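Local coordinates for flagellar basal body protein (Helicobacter pylori, PDB 5NPY) that probably builds part of the flagellar hook, the curved extracellular joint between the rod of the basal body and the filament, at residues N158-R162 / D163-E167; I363-K366 / A367-Y371. All coordinates share one frame; numbering follows the deposited sequence.

Interaction 1. Residues N158-R162 / D163-E167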
loop_
_atom_site.group_PDB
_atom_site.type_symbol
_atom_site.label_atom_id
_atom_site.label_comp_id
_atom_site.label_asym_id
_atom_site.label_seq_id
_atom_site.Cartn_x
_atom_site.Cartn_y
_atom_site.Cartn_z
ATOM N N ASN A 158 -11.682 -13.066 14.289
ATOM C CA ASN A 158 -11.906 -12.803 12.875
ATOM C C ASN A 158 -11.849 -11.299 12.658
ATOM O O ASN A 158 -12.697 -10.557 13.170
ATOM C CB ASN A 158 -13.239 -13.394 12.405
ATOM C CG ASN A 158 -13.209 -14.911 12.349
ATOM O OD1 ASN A 158 -12.350 -15.542 12.960
ATOM N ND2 ASN A 158 -14.143 -15.501 11.613
ATOM N N SER A 159 -10.850 -10.867 11.893
ATOM C CA SER A 159 -10.537 -9.456 11.712
ATOM C C SER A 159 -11.722 -8.661 11.165
ATOM O O SER A 159 -12.514 -9.153 10.356
ATOM C CB SER A 159 -9.358 -9.321 10.749
ATOM O OG SER A 159 -8.747 -8.050 10.848
ATOM N N THR A 160 -11.819 -7.406 11.602
ATOM C CA THR A 160 -12.718 -6.432 10.997
ATOM C C THR A 160 -11.980 -5.110 10.841
ATOM O O THR A 160 -10.854 -4.940 11.318
ATOM C CB THR A 160 -14.001 -6.218 11.819
ATOM O OG1 THR A 160 -13.659 -5.831 13.154
ATOM C CG2 THR A 160 -14.849 -7.473 11.852
ATOM N N ALA A 161 -12.635 -4.167 10.164
ATOM C CA ALA A 161 -12.087 -2.838 9.927
ATOM C C ALA A 161 -12.385 -1.923 11.107
ATOM O O ALA A 161 -13.498 -1.922 11.637
ATOM C CB ALA A 161 -12.661 -2.238 8.640
ATOM N N ARG A 162 -11.382 -1.129 11.498
ATOM C CA ARG A 162 -11.485 -0.324 12.714
ATOM C C ARG A 162 -12.622 0.690 12.641
ATOM O O ARG A 162 -13.191 1.052 13.679
ATOM C CB ARG A 162 -10.160 0.395 12.982
ATOM C CG ARG A 162 -10.041 0.976 14.380
ATOM C CD ARG A 162 -10.108 -0.112 15.447
ATOM N NE ARG A 162 -9.004 -1.065 15.343
ATOM C CZ ARG A 162 -9.114 -2.321 14.909
ATOM N NH1 ARG A 162 -10.290 -2.818 14.534
ATOM N NH2 ARG A 162 -8.033 -3.089 14.855
ATOM N N ASP A 163 -12.963 1.157 11.435
ATOM C CA ASP A 163 -14.044 2.128 11.282
ATOM C C ASP A 163 -15.380 1.554 11.753
ATOM O O ASP A 163 -16.083 2.174 12.559
ATOM C CB ASP A 163 -14.139 2.582 9.821
ATOM C CG ASP A 163 -13.011 3.517 9.419
ATOM O OD1 ASP A 163 -12.489 4.241 10.296
ATOM O OD2 ASP A 163 -12.651 3.537 8.222
ATOM N N GLU A 164 -15.744 0.363 11.258
ATOM C CA GLU A 164 -17.025 -0.232 11.633
ATOM C C GLU A 164 -17.022 -0.722 13.080
ATOM O O GLU A 164 -18.072 -0.703 13.734
ATOM C CB GLU A 164 -17.393 -1.368 10.669
ATOM C CG GLU A 164 -16.333 -2.463 10.503
ATOM C CD GLU A 164 -16.387 -3.158 9.132
ATOM O OE1 GLU A 164 -16.979 -2.582 8.191
ATOM O OE2 GLU A 164 -15.831 -4.279 8.994
ATOM N N ASP A 165 -15.863 -1.152 13.599
ATOM C CA ASP A 165 -15.768 -1.480 15.020
ATOM C C ASP A 165 -16.203 -0.301 15.875
ATOM O O ASP A 165 -17.093 -0.428 16.727
ATOM C CB ASP A 165 -14.342 -1.895 15.389
ATOM C CG ASP A 165 -14.024 -3.325 14.996
ATOM O OD1 ASP A 165 -12.850 -3.744 15.143
ATOM O OD2 ASP A 165 -14.947 -4.028 14.526
ATOM N N ILE A 166 -15.601 0.867 15.629
ATOM C CA ILE A 166 -15.833 2.052 16.451
ATOM C C ILE A 166 -17.308 2.436 16.457
ATOM O O ILE A 166 -17.844 2.884 17.480
ATOM C CB ILE A 166 -14.941 3.205 15.953
ATOM C CG1 ILE A 166 -13.525 3.034 16.507
ATOM C CG2 ILE A 166 -15.531 4.560 16.320
ATOM C CD1 ILE A 166 -12.436 3.492 15.570
ATOM N N GLU A 167 -17.995 2.258 15.329
ATOM C CA GLU A 167 -19.402 2.637 15.300
ATOM C C GLU A 167 -20.280 1.608 16.002
ATOM O O GLU A 167 -21.261 1.982 16.653
ATOM C CB GLU A 167 -19.856 2.874 13.863
ATOM C CG GLU A 167 -19.535 4.285 13.394
ATOM C CD GLU A 167 -19.476 4.402 11.890
ATOM O OE1 GLU A 167 -18.389 4.741 11.361
ATOM O OE2 GLU A 167 -20.516 4.147 11.241
#
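The backbone of A161 and R162 turns into a helix toward D165 and I166: D165 N bonds to A161 O at 3.2 Å and I166 N to R162 O at 3.1 Å, the i to i+4 pattern of a first helical turn with A161 at the N-cap. Because an alanine has no polar side chain to cap with, the helix start illustrates how neighbouring side chains can tie a helix to the loop before it. D165 meets T160 of that loop and R162 at the helix start. Its OD2 accepts the T160 hydroxyl, OG1 to OD2 2.6 Å, on the syn side and 22° out of the carboxylate plane. Its OD1 takes R162 NH1 at 2.8 Å in a salt bridge in which guanidinium and carboxylate lie almost coplanar, 4° apart. R162 curls round to D165: its CG, anti to the backbone N (chi1 -166°), lies 3.7 Å from I166 CD1, and bends at the next two torsions turn the guanidinium toward the carboxylate. E164 CG, held between its own N and carbonyl carbon, touches A161 O at 3.1 Å, and the extended chain beyond carries OE2 to a long, weak bond of 3.4 Å with A161 N. D165 is buried in an otherwise largely exposed contact, and K151 gives it a second cationic partner through OD1, which probably stabilises its charged form. In the fold, the loop leads from strand 156-157 into helix 162-168 in the D1 region of the hook-protein family; S159 bonds to E500, while R162 and D165 pack on P501 of strand 499-509.

Interaction 2. Residues I363-K366 / A367-Y371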
loop_
_atom_site.group_PDB
_atom_site.type_symbol
_atom_site.label_atom_id
_atom_site.label_comp_id
_atom_site.label_asym_id
_atom_site.label_seq_id
_atom_site.Cartn_x
_atom_site.Cartn_y
_atom_site.Cartn_z
ATOM N N ILE A 363 2.674 -10.301 1.352
ATOM C CA ILE A 363 1.303 -10.766 1.185
ATOM C C ILE A 363 1.214 -12.198 1.688
ATOM O O ILE A 363 2.228 -12.875 1.885
ATOM C CB ILE A 363 0.806 -10.657 -0.271
ATOM C CG1 ILE A 363 1.580 -11.620 -1.176
ATOM C CG2 ILE A 363 0.915 -9.192 -0.752
ATOM C CD1 ILE A 363 0.980 -11.780 -2.579
ATOM N N TYR A 364 -0.028 -12.645 1.912
ATOM C CA TYR A 364 -0.296 -13.866 2.654
ATOM C C TYR A 364 -1.366 -14.685 1.959
ATOM O O TYR A 364 -2.371 -14.132 1.506
ATOM C CB TYR A 364 -0.732 -13.546 4.088
ATOM C CG TYR A 364 0.231 -12.608 4.763
ATOM C CD1 TYR A 364 -0.014 -11.239 4.810
ATOM C CD2 TYR A 364 1.409 -13.086 5.321
ATOM C CE1 TYR A 364 0.894 -10.369 5.411
ATOM C CE2 TYR A 364 2.323 -12.229 5.922
ATOM C CZ TYR A 364 2.063 -10.869 5.960
ATOM O OH TYR A 364 2.970 -10.015 6.562
ATOM N N ASP A 365 -1.154 -16.010 1.904
ATOM C CA ASP A 365 -2.143 -16.928 1.343
ATOM C C ASP A 365 -3.199 -17.258 2.405
ATOM O O ASP A 365 -3.208 -16.694 3.503
ATOM C CB ASP A 365 -1.457 -18.173 0.770
ATOM C CG ASP A 365 -0.748 -19.022 1.830
ATOM O OD1 ASP A 365 -0.989 -18.881 3.049
ATOM O OD2 ASP A 365 0.071 -19.853 1.423
ATOM N N LYS A 366 -4.118 -18.179 2.086
ATOM C CA LYS A 366 -5.159 -18.541 3.049
ATOM C C LYS A 366 -4.568 -19.143 4.325
ATOM O O LYS A 366 -5.184 -19.056 5.395
ATOM C CB LYS A 366 -6.148 -19.523 2.424
ATOM C CG LYS A 366 -7.070 -18.916 1.408
ATOM C CD LYS A 366 -7.918 -19.980 0.746
ATOM C CE LYS A 366 -8.684 -19.415 -0.438
ATOM N NZ LYS A 366 -9.661 -20.402 -0.970
ATOM N N ALA A 367 -3.386 -19.758 4.229
ATOM C CA ALA A 367 -2.733 -20.361 5.383
ATOM C C ALA A 367 -1.940 -19.354 6.203
ATOM O O ALA A 367 -1.517 -19.692 7.314
ATOM C CB ALA A 367 -1.803 -21.490 4.938
ATOM N N GLY A 368 -1.747 -18.134 5.694
ATOM C CA GLY A 368 -0.978 -17.123 6.385
ATOM C C GLY A 368 0.491 -17.124 6.048
ATOM O O GLY A 368 1.263 -16.411 6.703
ATOM N N ASP A 369 0.893 -17.898 5.048
ATOM C CA ASP A 369 2.275 -17.937 4.600
ATOM C C ASP A 369 2.604 -16.700 3.783
ATOM O O ASP A 369 1.804 -16.240 2.961
ATOM C CB ASP A 369 2.541 -19.187 3.755
ATOM C CG ASP A 369 2.747 -20.433 4.599
ATOM O OD1 ASP A 369 3.878 -20.645 5.098
ATOM O OD2 ASP A 369 1.774 -21.198 4.761
ATOM N N LYS A 370 3.812 -16.196 3.984
ATOM C CA LYS A 370 4.226 -14.962 3.351
ATOM C C LYS A 370 4.717 -15.230 1.932
ATOM O O LYS A 370 5.502 -16.151 1.692
ATOM C CB LYS A 370 5.310 -14.278 4.181
ATOM C CG LYS A 370 5.635 -12.857 3.717
ATOM C CD LYS A 370 6.818 -12.285 4.518
ATOM C CE LYS A 370 8.134 -12.990 4.166
ATOM N NZ LYS A 370 9.228 -12.725 5.156
ATOM N N TYR A 371 4.223 -14.424 0.998
ATOM C CA TYR A 371 4.745 -14.281 -0.347
ATOM C C TYR A 371 5.093 -12.812 -0.568
ATOM O O TYR A 371 4.717 -11.939 0.221
ATOM C CB TYR A 371 3.720 -14.771 -1.377
ATOM C CG TYR A 371 3.549 -16.271 -1.395
ATOM C CD1 TYR A 371 4.150 -17.039 -2.383
ATOM C CD2 TYR A 371 2.786 -16.921 -0.431
ATOM C CE1 TYR A 371 4.003 -18.412 -2.417
ATOM C CE2 TYR A 371 2.630 -18.302 -0.452
ATOM C CZ TYR A 371 3.241 -19.042 -1.454
ATOM O OH TYR A 371 3.104 -20.416 -1.501
HETATM O O HOH W 1 1.475 -22.155 2.330
#
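D365 OD1 is gripped by backbone N-H groups of the turn: D369 N lies 2.9 Å from OD1 and approaches from above the carboxylate plane, and A367 N adds a weak, bent bond at 2.8 Å. With chi1 at 64°, the carboxylate folds over the type I turn D365 to G368, closed by G368 N to D365 O, 3.0 Å; with D365 N bonded to D369 O, this is a 3:5 hairpin with a G1 bulge. At the G368 phi of 90° a CB would press on the carbonyl oxygen of A367, so glycine suits the bulge position. D365 OD2 faces the Y371 ring edge, 3.5 Å from CE2, and shares a water with D369 OD2, weakly on the D369 side, between carboxylates whose like charges come to 4.0 Å, OD2 to OD2. I363 and Y371 form a hydrogen-bonded antiparallel pair, with I363 CG1 against Y371 CB, while Y364 CE2 comes 4.0 Å from K370 CB at a slant. Strands 346-364 and 370-381 meet here; K440 pairs with D365 and bonds to the Y371 hydroxyl, F439 of strand 435-439 meets the Y371 ring edge-to-face, and I404 of strand 396-406 packs on I363 and Y371.

In the fold
The two interactions share a principle: an aspartate side chain with a lysine partner ties a helix start in one and a chain reversal in the other. They do not touch: their centres lie 22 Å apart and their nearest atoms about 11 Å. Along the chain they are in series, interaction 1 closing well before interaction 2 opens. Interaction 1 belongs to the D1 region, whereas interaction 2 ends a hairpin whose second strand, 370-381, carries T380 and N381 at its far end. Those two residues belong to the tris-hydroxymethyl-methyl-ammonium pocket; the others that line it come from other parts of the chain.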